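Local coordinates for competence/damage-inducible protein CinA (Agrobacterium tumefaciens, PDB 2A9S), which is of unknown function but belongs to the competence/damage-inducible CinA family, some relatives of which are nicotinamide mononucleotide deamidases, at residues M140-I145 with L152-T157; S4-D9 with G36-G41; S29-C34 with L88-G93; L126-K129 with V135-H138. All coordinates share one frame; numbering follows the deposited sequence. Where two conformers were deposited one is given.

Interaction 1: M140-I145 with L152-T157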
loop_
_atom_site.group_PDB
_atom_site.type_symbol
_atom_site.label_atom_id
_atom_site.label_comp_id
_atom_site.label_asym_id
_atom_site.label_seq_id
_atom_site.Cartn_x
_atom_site.Cartn_y
_atom_site.Cartn_z
ATOM N N MET A 140 12.732 13.070 -10.133
ATOM C CA MET A 140 13.373 13.632 -8.956
ATOM C C MET A 140 14.682 12.921 -8.702
ATOM O O MET A 140 14.831 11.726 -9.016
ATOM C CB MET A 140 12.468 13.545 -7.730
ATOM C CG MET A 140 11.083 14.151 -7.964
ATOM S SD MET A 140 11.133 15.945 -8.345
ATOM C CE MET A 140 11.470 16.605 -6.776
ATOM N N ARG A 141 15.626 13.685 -8.154
ATOM C CA ARG A 141 16.925 13.154 -7.715
ATOM C C ARG A 141 17.148 13.657 -6.308
ATOM O O ARG A 141 17.672 14.748 -6.082
ATOM C CB ARG A 141 18.030 13.600 -8.671
ATOM C CG ARG A 141 17.912 12.875 -9.994
ATOM C CD ARG A 141 18.692 13.523 -11.144
ATOM N NE ARG A 141 18.497 12.693 -12.328
ATOM C CZ ARG A 141 19.260 11.650 -12.667
ATOM N NH1 ARG A 141 20.304 11.298 -11.938
ATOM N NH2 ARG A 141 18.976 10.951 -13.759
ATOM N N TYR A 142 16.697 12.884 -5.338
ATOM C CA TYR A 142 16.714 13.344 -3.966
ATOM C C TYR A 142 18.106 13.196 -3.352
ATOM O O TYR A 142 18.371 13.749 -2.301
ATOM C CB TYR A 142 15.695 12.549 -3.133
ATOM C CG TYR A 142 14.249 12.714 -3.581
ATOM C CD1 TYR A 142 13.581 13.949 -3.440
ATOM C CD2 TYR A 142 13.542 11.637 -4.112
ATOM C CE1 TYR A 142 12.242 14.089 -3.827
ATOM C CE2 TYR A 142 12.215 11.763 -4.483
ATOM C CZ TYR A 142 11.571 12.989 -4.348
ATOM O OH TYR A 142 10.255 13.093 -4.726
ATOM N N GLY A 143 18.977 12.436 -4.014
ATOM C CA GLY A 143 20.325 12.190 -3.490
ATOM C C GLY A 143 20.412 10.964 -2.611
ATOM O O GLY A 143 19.401 10.329 -2.296
ATOM N N ASP A 144 21.627 10.636 -2.189
ATOM C CA ASP A 144 21.846 9.456 -1.382
ATOM C C ASP A 144 21.616 9.844 0.088
ATOM O O ASP A 144 22.559 9.877 0.895
ATOM C CB ASP A 144 23.266 8.961 -1.634
ATOM C CG ASP A 144 23.536 7.579 -1.061
ATOM O OD1 ASP A 144 22.601 6.838 -0.667
ATOM O OD2 ASP A 144 24.739 7.226 -1.023
ATOM N N ILE A 145 20.356 10.117 0.439
ATOM C CA ILE A 145 20.034 10.715 1.739
ATOM C C ILE A 145 19.387 9.801 2.785
ATOM O O ILE A 145 19.079 10.248 3.912
ATOM C CB ILE A 145 19.126 11.943 1.592
ATOM C CG1 ILE A 145 17.844 11.581 0.819
ATOM C CG2 ILE A 145 19.893 13.095 0.947
ATOM C CD1 ILE A 145 16.744 12.671 0.946
ATOM N N LEU A 152 9.935 9.157 2.074
ATOM C CA LEU A 152 9.065 10.244 2.529
ATOM C C LEU A 152 9.109 11.410 1.532
ATOM O O LEU A 152 8.080 12.031 1.263
ATOM C CB LEU A 152 9.416 10.688 3.948
ATOM C CG LEU A 152 9.080 9.612 5.000
ATOM C CD1 LEU A 152 9.607 10.061 6.351
ATOM C CD2 LEU A 152 7.567 9.327 5.025
ATOM N N ALA A 153 10.289 11.702 0.981
ATOM C CA ALA A 153 10.437 12.743 -0.036
ATOM C C ALA A 153 9.552 12.421 -1.249
ATOM O O ALA A 153 8.876 13.310 -1.811
ATOM C CB ALA A 153 11.917 12.835 -0.493
ATOM N N THR A 154 9.521 11.139 -1.599
ATOM C CA THR A 154 8.669 10.678 -2.704
ATOM C C THR A 154 7.172 10.855 -2.398
ATOM O O THR A 154 6.394 11.322 -3.266
ATOM C CB THR A 154 8.999 9.204 -3.098
ATOM O OG1 THR A 154 10.365 9.134 -3.529
ATOM C CG2 THR A 154 8.090 8.700 -4.264
ATOM N N VAL A 155 6.769 10.494 -1.182
ATOM C CA VAL A 155 5.367 10.673 -0.749
ATOM C C VAL A 155 4.975 12.139 -0.905
ATOM O O VAL A 155 3.944 12.450 -1.525
ATOM C CB VAL A 155 5.102 10.161 0.714
ATOM C CG1 VAL A 155 3.710 10.595 1.178
ATOM C CG2 VAL A 155 5.273 8.601 0.835
ATOM N N ARG A 156 5.823 13.041 -0.387
ATOM C CA ARG A 156 5.572 14.473 -0.522
ATOM C C ARG A 156 5.336 14.882 -1.999
ATOM O O ARG A 156 4.301 15.483 -2.366
ATOM C CB ARG A 156 6.732 15.271 0.078
ATOM C CG ARG A 156 6.498 16.809 -0.093
ATOM C CD ARG A 156 7.622 17.623 0.515
ATOM N NE ARG A 156 7.703 17.409 1.949
ATOM C CZ ARG A 156 8.691 16.747 2.547
ATOM N NH1 ARG A 156 9.707 16.283 1.815
ATOM N NH2 ARG A 156 8.681 16.567 3.874
ATOM N N THR A 157 6.283 14.554 -2.867
ATOM C CA THR A 157 6.155 14.960 -4.271
ATOM C C THR A 157 4.903 14.352 -4.917
ATOM O O THR A 157 4.226 15.032 -5.688
ATOM C CB THR A 157 7.416 14.578 -5.066
ATOM O OG1 THR A 157 8.580 15.099 -4.393
ATOM C CG2 THR A 157 7.334 15.109 -6.513
#
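Tyr142, just past the end of strand 135-141, reaches across to Thr157 on helix 147-167. The polar part of the contact is one short hydrogen bond, 2.6 Å between Tyr142 OH and Thr157 OG1. Either hydroxyl could give the proton. The threonine oxygen sits at the ring edge, in the plane of the ring. With chi1 at -53°, Thr157 holds OG1 beside its own backbone N and sends CG2 the other way, anti to that N. The oxygen thus faces the tyrosine, and Thr157 CB also comes close to OH.

The second kind of contact is CH-pi. Ala153, one helical turn before Thr157, lays its methyl over a face of the Tyr142 ring. CB is 3.6 Å from the ring centroid, and this line is 15° off the ring normal. Met140 CB lies on the opposite face, so the ring is sandwiched between strand and helix.

Looser van der Waals packing completes the contact. Thr154 OG1 approaches obliquely, 3.4 Å from Tyr142 CE2. Its polar partner is Ile150 O, in the preceding turn. Met140 and Thr157 meet tip to tip, with Met140 CE 4.0 Å from Thr157 OG1. Bends at chi2 and chi3 curl the methionine round so that CE faces the threonine. Leu126 of strand 123-130 packs against both residues.

This contact docks the last strand of the sheet onto the C-terminal helix. The ring is held over both faces and gripped at its hydroxyl, which should limit both tilt and rotation of Tyr142.

Interaction 2: S4-D9 with G36-G41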
loop_
_atom_site.group_PDB
_atom_site.type_symbol
_atom_site.label_atom_id
_atom_site.label_comp_id
_atom_site.label_asym_id
_atom_site.label_seq_id
_atom_site.Cartn_x
_atom_site.Cartn_y
_atom_site.Cartn_z
ATOM N N SER A 4 0.581 11.809 15.393
ATOM C CA SER A 4 1.091 11.966 14.031
ATOM C C SER A 4 1.975 10.760 13.676
ATOM O O SER A 4 2.638 10.187 14.564
ATOM C CB SER A 4 1.886 13.261 13.923
ATOM O OG SER A 4 1.571 13.949 12.720
ATOM N N LEU A 5 1.943 10.340 12.411
ATOM C CA LEU A 5 2.859 9.295 11.934
ATOM C C LEU A 5 3.796 9.913 10.907
ATOM O O LEU A 5 5.006 9.759 11.012
ATOM C CB LEU A 5 2.103 8.063 11.360
ATOM C CG LEU A 5 2.940 6.927 10.750
ATOM C CD1 LEU A 5 3.872 6.240 11.770
ATOM C CD2 LEU A 5 2.076 5.862 10.048
ATOM N N PHE A 6 3.238 10.610 9.920
ATOM C CA PHE A 6 4.044 11.264 8.874
ATOM C C PHE A 6 4.458 12.682 9.256
ATOM O O PHE A 6 3.809 13.292 10.107
ATOM C CB PHE A 6 3.273 11.323 7.544
ATOM C CG PHE A 6 3.074 9.963 6.912
ATOM C CD1 PHE A 6 4.014 9.472 6.012
ATOM C CD2 PHE A 6 1.977 9.164 7.259
ATOM C CE1 PHE A 6 3.834 8.186 5.451
ATOM C CE2 PHE A 6 1.772 7.909 6.682
ATOM C CZ PHE A 6 2.718 7.433 5.777
ATOM N N PRO A 7 5.507 13.218 8.599
ATOM C CA PRO A 7 5.858 14.640 8.764
ATOM C C PRO A 7 4.653 15.568 8.541
ATOM O O PRO A 7 3.847 15.347 7.630
ATOM C CB PRO A 7 6.894 14.874 7.684
ATOM C CG PRO A 7 7.551 13.533 7.498
ATOM C CD PRO A 7 6.430 12.537 7.667
ATOM N N GLY A 8 4.557 16.612 9.361
ATOM C CA GLY A 8 3.444 17.553 9.341
ATOM C C GLY A 8 3.028 18.079 7.978
ATOM O O GLY A 8 1.817 18.175 7.690
ATOM N N ASP A 9 4.014 18.416 7.141
ATOM C CA ASP A 9 3.695 18.938 5.841
ATOM C C ASP A 9 3.075 17.863 4.914
ATOM O O ASP A 9 2.177 18.194 4.134
ATOM C CB ASP A 9 4.873 19.693 5.216
ATOM C CG ASP A 9 5.907 18.777 4.590
ATOM O OD1 ASP A 9 6.464 17.886 5.286
ATOM O OD2 ASP A 9 6.172 18.977 3.387
ATOM N N GLY A 36 6.407 1.667 -1.248
ATOM C CA GLY A 36 5.911 0.428 -0.600
ATOM C C GLY A 36 4.529 0.488 0.071
ATOM O O GLY A 36 4.217 -0.352 0.928
ATOM N N GLY A 37 3.703 1.460 -0.319
ATOM C CA GLY A 37 2.373 1.615 0.273
ATOM C C GLY A 37 2.212 2.885 1.107
ATOM O O GLY A 37 1.099 3.181 1.549
ATOM N N LEU A 38 3.309 3.613 1.355
ATOM C CA LEU A 38 3.257 4.818 2.192
ATOM C C LEU A 38 2.475 5.969 1.567
ATOM O O LEU A 38 2.043 6.849 2.299
ATOM C CB LEU A 38 4.650 5.322 2.573
ATOM C CG LEU A 38 5.490 4.337 3.385
ATOM C CD1 LEU A 38 6.885 4.945 3.713
ATOM C CD2 LEU A 38 4.721 3.937 4.662
ATOM N N ILE A 39 2.294 5.968 0.236
ATOM C CA ILE A 39 1.484 7.049 -0.346
ATOM C C ILE A 39 0.013 6.835 0.041
ATOM O O ILE A 39 -0.640 7.764 0.569
ATOM C CB ILE A 39 1.632 7.185 -1.895
ATOM C CG1 ILE A 39 3.093 7.469 -2.296
ATOM C CG2 ILE A 39 0.676 8.309 -2.398
ATOM C CD1 ILE A 39 3.285 7.530 -3.780
ATOM N N ALA A 40 -0.515 5.626 -0.242
ATOM C CA ALA A 40 -1.855 5.258 0.251
ATOM C C ALA A 40 -1.903 5.413 1.778
ATOM O O ALA A 40 -2.920 5.878 2.304
ATOM C CB ALA A 40 -2.232 3.846 -0.173
ATOM N N GLY A 41 -0.813 5.041 2.465
ATOM C CA GLY A 41 -0.731 5.141 3.931
ATOM C C GLY A 41 -0.956 6.586 4.394
ATOM O O GLY A 41 -1.775 6.867 5.274
#
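Phe6, in the loop before helix 8-24, packs against Leu38 and Gly41 of the short helix 38-43. Its CB points toward that helix. With chi1 at -69°, CG lies beside the backbone N and anti to the carbonyl carbon, which carries the ring out from its own loop. Of the near half of the ring, CD1 packs on Leu152 of helix 147-167.

The far half makes the contact. CE1 lies 4.1 Å from Leu38 CB, the closest approach between the two side chains, which run obliquely to each other. At the tip, CZ is 3.6 Å from Leu38 O and 4.2 Å from Leu38 CD2. On the other side of the tip, Phe6 CE2 lies 3.8 Å from Gly41 C. Gly41 has no side chain, so here the ring rests on bare helix backbone. Leu38 O and Gly41 C both approach the ring obliquely.

The N-terminal end of helix 38-43 is itself anchored, because Glu32 accepts hydrogen bonds from Ile39 N and Ala40 N. Leu5 of the second subunit packs on both Phe6 and Leu38, which places the contact at the interface between the two subunits.

No hydrogen bond joins the two segments. The contact is buried and rests on van der Waals packing of one ring against helix backbone and a leucine, a shape-dependent hold with little directional chemistry.

Interaction 3: S29-C34 with L88-G93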
loop_
_atom_site.group_PDB
_atom_site.type_symbol
_atom_site.label_atom_id
_atom_site.label_comp_id
_atom_site.label_asym_id
_atom_site.label_seq_id
_atom_site.Cartn_x
_atom_site.Cartn_y
_atom_site.Cartn_z
ATOM N N SER A 29 -6.304 6.605 -7.075
ATOM C CA SER A 29 -5.668 5.312 -6.874
ATOM C C SER A 29 -4.174 5.508 -6.928
ATOM O O SER A 29 -3.692 6.470 -7.519
ATOM C CB SER A 29 -6.118 4.287 -7.909
ATOM O OG SER A 29 -5.743 4.665 -9.211
ATOM N N THR A 30 -3.448 4.602 -6.286
ATOM C CA THR A 30 -2.007 4.771 -6.183
ATOM C C THR A 30 -1.363 3.515 -6.694
ATOM O O THR A 30 -1.918 2.417 -6.527
ATOM C CB THR A 30 -1.588 5.023 -4.690
ATOM O OG1 THR A 30 -1.917 3.883 -3.900
ATOM C CG2 THR A 30 -2.386 6.218 -4.096
ATOM N N ALA A 31 -0.173 3.663 -7.271
ATOM C CA ALA A 31 0.596 2.532 -7.745
ATOM C C ALA A 31 2.014 2.754 -7.246
ATOM O O ALA A 31 2.645 3.718 -7.666
ATOM C CB ALA A 31 0.597 2.491 -9.255
ATOM N N GLU A 32 2.529 1.870 -6.396
ATOM C CA GLU A 32 3.736 2.207 -5.660
ATOM C C GLU A 32 4.787 1.123 -5.780
ATOM O O GLU A 32 4.531 -0.047 -5.509
ATOM C CB GLU A 32 3.414 2.424 -4.172
ATOM C CG GLU A 32 2.287 3.447 -3.952
ATOM C CD GLU A 32 2.070 3.753 -2.522
ATOM O OE1 GLU A 32 3.081 4.004 -1.828
ATOM O OE2 GLU A 32 0.881 3.772 -2.123
ATOM N N SER A 33 5.984 1.527 -6.147
ATOM C CA SER A 33 7.082 0.606 -6.117
ATOM C C SER A 33 7.894 0.983 -4.841
ATOM O O SER A 33 7.651 0.411 -3.725
ATOM C CB SER A 33 7.810 0.692 -7.468
ATOM O OG SER A 33 8.783 -0.335 -7.654
ATOM N N CYS A 34 8.740 2.001 -4.980
ATOM C CA CYS A 34 9.725 2.357 -3.959
ATOM C C CYS A 34 9.162 2.820 -2.610
ATOM O O CYS A 34 9.824 2.603 -1.603
ATOM C CB CYS A 34 10.700 3.394 -4.502
ATOM S SG CYS A 34 9.896 4.882 -5.083
ATOM N N LEU A 88 4.808 6.129 -16.398
ATOM C CA LEU A 88 3.633 6.402 -17.220
ATOM C C LEU A 88 2.725 5.185 -17.360
ATOM O O LEU A 88 1.518 5.330 -17.201
ATOM C CB LEU A 88 4.038 6.923 -18.600
ATOM C CG LEU A 88 4.722 8.287 -18.632
ATOM C CD1 LEU A 88 5.199 8.553 -20.068
ATOM C CD2 LEU A 88 3.746 9.353 -18.178
ATOM N N GLN A 89 3.275 4.005 -17.629
ATOM C CA GLN A 89 2.450 2.793 -17.768
ATOM C C GLN A 89 1.784 2.355 -16.464
ATOM O O GLN A 89 0.617 1.952 -16.453
ATOM C CB GLN A 89 3.241 1.642 -18.376
ATOM C CG GLN A 89 3.541 1.928 -19.842
ATOM C CD GLN A 89 4.114 0.747 -20.564
ATOM O OE1 GLN A 89 4.537 -0.229 -19.955
ATOM N NE2 GLN A 89 4.159 0.842 -21.890
ATOM N N MET A 90 2.525 2.462 -15.363
ATOM C CA MET A 90 1.954 2.229 -14.038
ATOM C C MET A 90 0.743 3.154 -13.771
ATOM O O MET A 90 -0.305 2.695 -13.283
ATOM C CB MET A 90 3.018 2.430 -12.946
ATOM C CG MET A 90 4.099 1.334 -12.852
ATOM S SD MET A 90 5.456 1.675 -11.656
ATOM C CE MET A 90 4.574 1.581 -10.091
ATOM N N ALA A 91 0.881 4.433 -14.093
ATOM C CA ALA A 91 -0.158 5.420 -13.804
ATOM C C ALA A 91 -1.414 5.087 -14.635
ATOM O O ALA A 91 -2.548 5.082 -14.132
ATOM C CB ALA A 91 0.355 6.852 -14.118
ATOM N N HIS A 92 -1.177 4.766 -15.907
ATOM C CA HIS A 92 -2.243 4.385 -16.814
ATOM C C HIS A 92 -2.947 3.115 -16.322
ATOM O O HIS A 92 -4.196 3.068 -16.258
ATOM C CB HIS A 92 -1.676 4.170 -18.215
ATOM C CG HIS A 92 -2.717 3.798 -19.219
ATOM N ND1 HIS A 92 -2.920 2.501 -19.633
ATOM C CD2 HIS A 92 -3.643 4.554 -19.860
ATOM C CE1 HIS A 92 -3.908 2.477 -20.514
ATOM N NE2 HIS A 92 -4.371 3.708 -20.662
ATOM N N GLY A 93 -2.161 2.088 -15.985
ATOM C CA GLY A 93 -2.710 0.848 -15.409
ATOM C C GLY A 93 -3.518 1.044 -14.132
ATOM O O GLY A 93 -4.610 0.465 -13.970
#
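Ala31 on strand 28-32 and Met90 on helix 84-96 are the nearest pair of the two backbones, with their CA atoms 6.4 Å apart. The strand is extended as far as Glu32, and the chain then leaves it at Ser33. The helix is regular here, with Gly93 N bonded to Gln89 O at 2.8 Å. The small Ala31 allows a close approach: its CB lies 4.1 Å from the carbonyl oxygen of Met90.

Met90 carries the contact. CB points toward the strand, and chi2 at 174° extends the chain along the sheet toward Ser33. A bend at chi3, 68°, then turns the methyl onto the strand backbone. CE ends 3.8 Å from Ala31 O and 4.2 Å from Glu32 N. It also touches Ala31 CB at 4.2 Å and Ser33 CB at 4.3 Å. The thioether thus lies along the strand end, and its methyl bridges three successive residues. Every touch is van der Waals.

The fold is a three-layer alpha/beta/alpha sandwich. Helix 84-96 packs on one face of the mixed sheet, and helices 38-43 and 147-167 on the other. Met90 also packs on Ala105 of the adjoining strand 102-108, and on Val71.

Thr30 and Glu32 point to the far face. There Thr30 OG1 gives a weak hydrogen bond of 3.3 Å to Glu32 OE2. Glu32 is held more firmly by Thr35 OG1 and by backbone N-H groups of helix 38-43. On the Met90 side, Ser33 turns its hydroxyl to Lys65 NZ, while its CB faces the methionine methyl.

Interaction 4: L126-K129 with V135-H138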
loop_
_atom_site.group_PDB
_atom_site.type_symbol
_atom_site.label_atom_id
_atom_site.label_comp_id
_atom_site.label_asym_id
_atom_site.label_seq_id
_atom_site.Cartn_x
_atom_site.Cartn_y
_atom_site.Cartn_z
ATOM N N LEU A 126 8.007 9.914 -11.089
ATOM C CA LEU A 126 6.620 10.018 -10.623
ATOM C C LEU A 126 5.759 10.424 -11.802
ATOM O O LEU A 126 6.159 11.275 -12.633
ATOM C CB LEU A 126 6.462 11.042 -9.483
ATOM C CG LEU A 126 7.282 10.868 -8.206
ATOM C CD1 LEU A 126 8.638 11.581 -8.339
ATOM C CD2 LEU A 126 6.507 11.407 -7.022
ATOM N N ALA A 127 4.558 9.844 -11.863
ATOM C CA ALA A 127 3.615 10.190 -12.940
ATOM C C ALA A 127 2.222 10.214 -12.340
ATOM O O ALA A 127 1.869 9.353 -11.523
ATOM C CB ALA A 127 3.693 9.190 -14.079
ATOM N N THR A 128 1.432 11.201 -12.744
ATOM C CA THR A 128 0.009 11.209 -12.412
ATOM C C THR A 128 -0.812 11.279 -13.697
ATOM O O THR A 128 -0.433 12.000 -14.638
ATOM C CB THR A 128 -0.363 12.380 -11.490
ATOM O OG1 THR A 128 0.040 13.614 -12.104
ATOM C CG2 THR A 128 0.331 12.259 -10.146
ATOM N N LYS A 129 -1.922 10.544 -13.748
ATOM C CA LYS A 129 -2.790 10.583 -14.936
ATOM C C LYS A 129 -4.264 10.801 -14.573
ATOM O O LYS A 129 -4.711 10.388 -13.508
ATOM C CB LYS A 129 -2.595 9.333 -15.779
ATOM C CG LYS A 129 -3.322 9.366 -17.128
ATOM C CD LYS A 129 -2.949 8.201 -18.000
ATOM C CE LYS A 129 -3.677 8.341 -19.338
ATOM N NZ LYS A 129 -3.138 7.386 -20.337
ATOM N N VAL A 135 -1.517 13.955 -18.413
ATOM C CA VAL A 135 -0.463 13.289 -17.637
ATOM C C VAL A 135 0.570 14.302 -17.153
ATOM O O VAL A 135 0.970 15.199 -17.906
ATOM C CB VAL A 135 0.256 12.193 -18.460
ATOM C CG1 VAL A 135 1.369 11.549 -17.643
ATOM C CG2 VAL A 135 -0.736 11.128 -18.921
ATOM N N LEU A 136 1.020 14.165 -15.907
ATOM C CA LEU A 136 2.170 14.937 -15.419
ATOM C C LEU A 136 3.262 13.963 -14.993
ATOM O O LEU A 136 2.954 12.939 -14.382
ATOM C CB LEU A 136 1.782 15.782 -14.206
ATOM C CG LEU A 136 0.652 16.774 -14.433
ATOM C CD1 LEU A 136 0.326 17.460 -13.114
ATOM C CD2 LEU A 136 1.061 17.771 -15.545
ATOM N N HIS A 137 4.511 14.265 -15.336
ATOM C CA HIS A 137 5.660 13.449 -14.893
ATOM C C HIS A 137 6.781 14.324 -14.341
ATOM O O HIS A 137 7.059 15.398 -14.868
ATOM C CB HIS A 137 6.165 12.506 -16.004
ATOM C CG HIS A 137 7.562 11.985 -15.785
ATOM N ND1 HIS A 137 8.676 12.612 -16.307
ATOM C CD2 HIS A 137 8.025 10.902 -15.109
ATOM C CE1 HIS A 137 9.760 11.923 -15.988
ATOM N NE2 HIS A 137 9.397 10.888 -15.253
ATOM N N HIS A 138 7.394 13.881 -13.253
ATOM C CA HIS A 138 8.576 14.548 -12.713
ATOM C C HIS A 138 9.620 13.510 -12.436
ATOM O O HIS A 138 9.304 12.467 -11.888
ATOM C CB HIS A 138 8.270 15.242 -11.405
ATOM C CG HIS A 138 7.521 16.518 -11.565
ATOM N ND1 HIS A 138 8.148 17.718 -11.844
ATOM C CD2 HIS A 138 6.195 16.787 -11.486
ATOM C CE1 HIS A 138 7.234 18.671 -11.928
ATOM N NE2 HIS A 138 6.043 18.133 -11.717
#
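This is the antiparallel pairing of a beta hairpin, formed by strands 123-130 and 135-141 at one edge of the mixed sheet. The two short segments run at 171° to each other, and their axes are 4.7 Å apart. Two hydrogen-bonded pairs hold them. In the pair Leu126 and His138, Leu126 N gives to His138 O at 3.0 Å, and His138 N gives back to Leu126 O at 2.9 Å. In the pair Thr128 and Leu136, Thr128 N reaches Leu136 O at 2.8 Å. The return bond from Leu136 N to Thr128 O is 2.9 Å.

Ala127 with His137 and Lys129 with Val135 are the non-hydrogen-bonded pairs. Their side chains share one face. Lys129 is fully extended and runs obliquely past Val135, whose CG2 is 3.6 Å from Lys129 CG. His137 CD2 comes within 3.1 Å of Leu126 O on the paired strand, while NE2 is hydrogen-bonded to His125 ND1, and the two imidazoles meet with planes about 15° apart.

Leu126, Thr128, Leu136 and His138 are on the other face. Chi1 of 56° sets Thr128 OG1 between the backbone N and the carbonyl carbon, where it lies 3.5 Å from Leu136 CB. This oxygen is buried with no polar partner in the model.

Strand 123-130 continues the sheet through backbone bonds from Ala127 and Lys129 to strand 102-108. The face of Ala127 and Val135 packs under helix 84-96, and that of Leu126 and Thr128 under helix 147-167.

Along the chain, interactions 2 and 3 alternate their segments, while interaction 4 and then interaction 1 follow in series. Interactions 3 and 4 have centres about 10 Å apart and meet where Leu88 packs on Val135. Interactions 4 and 1 share strand 135-141, with centres about 15 Å apart. Interaction 2 lies across the chain's centre from interaction 4, about 20 Å away between centres. It is tied to interaction 1 by the Arg156-Asp9 salt bridge, and to interaction 3 through Glu32. Interactions 1 and 3 attach helices to the two faces of one sheet, interaction 4 builds its edge, and interaction 2 joins the N-terminal loop to a helix at the interface with the second subunit.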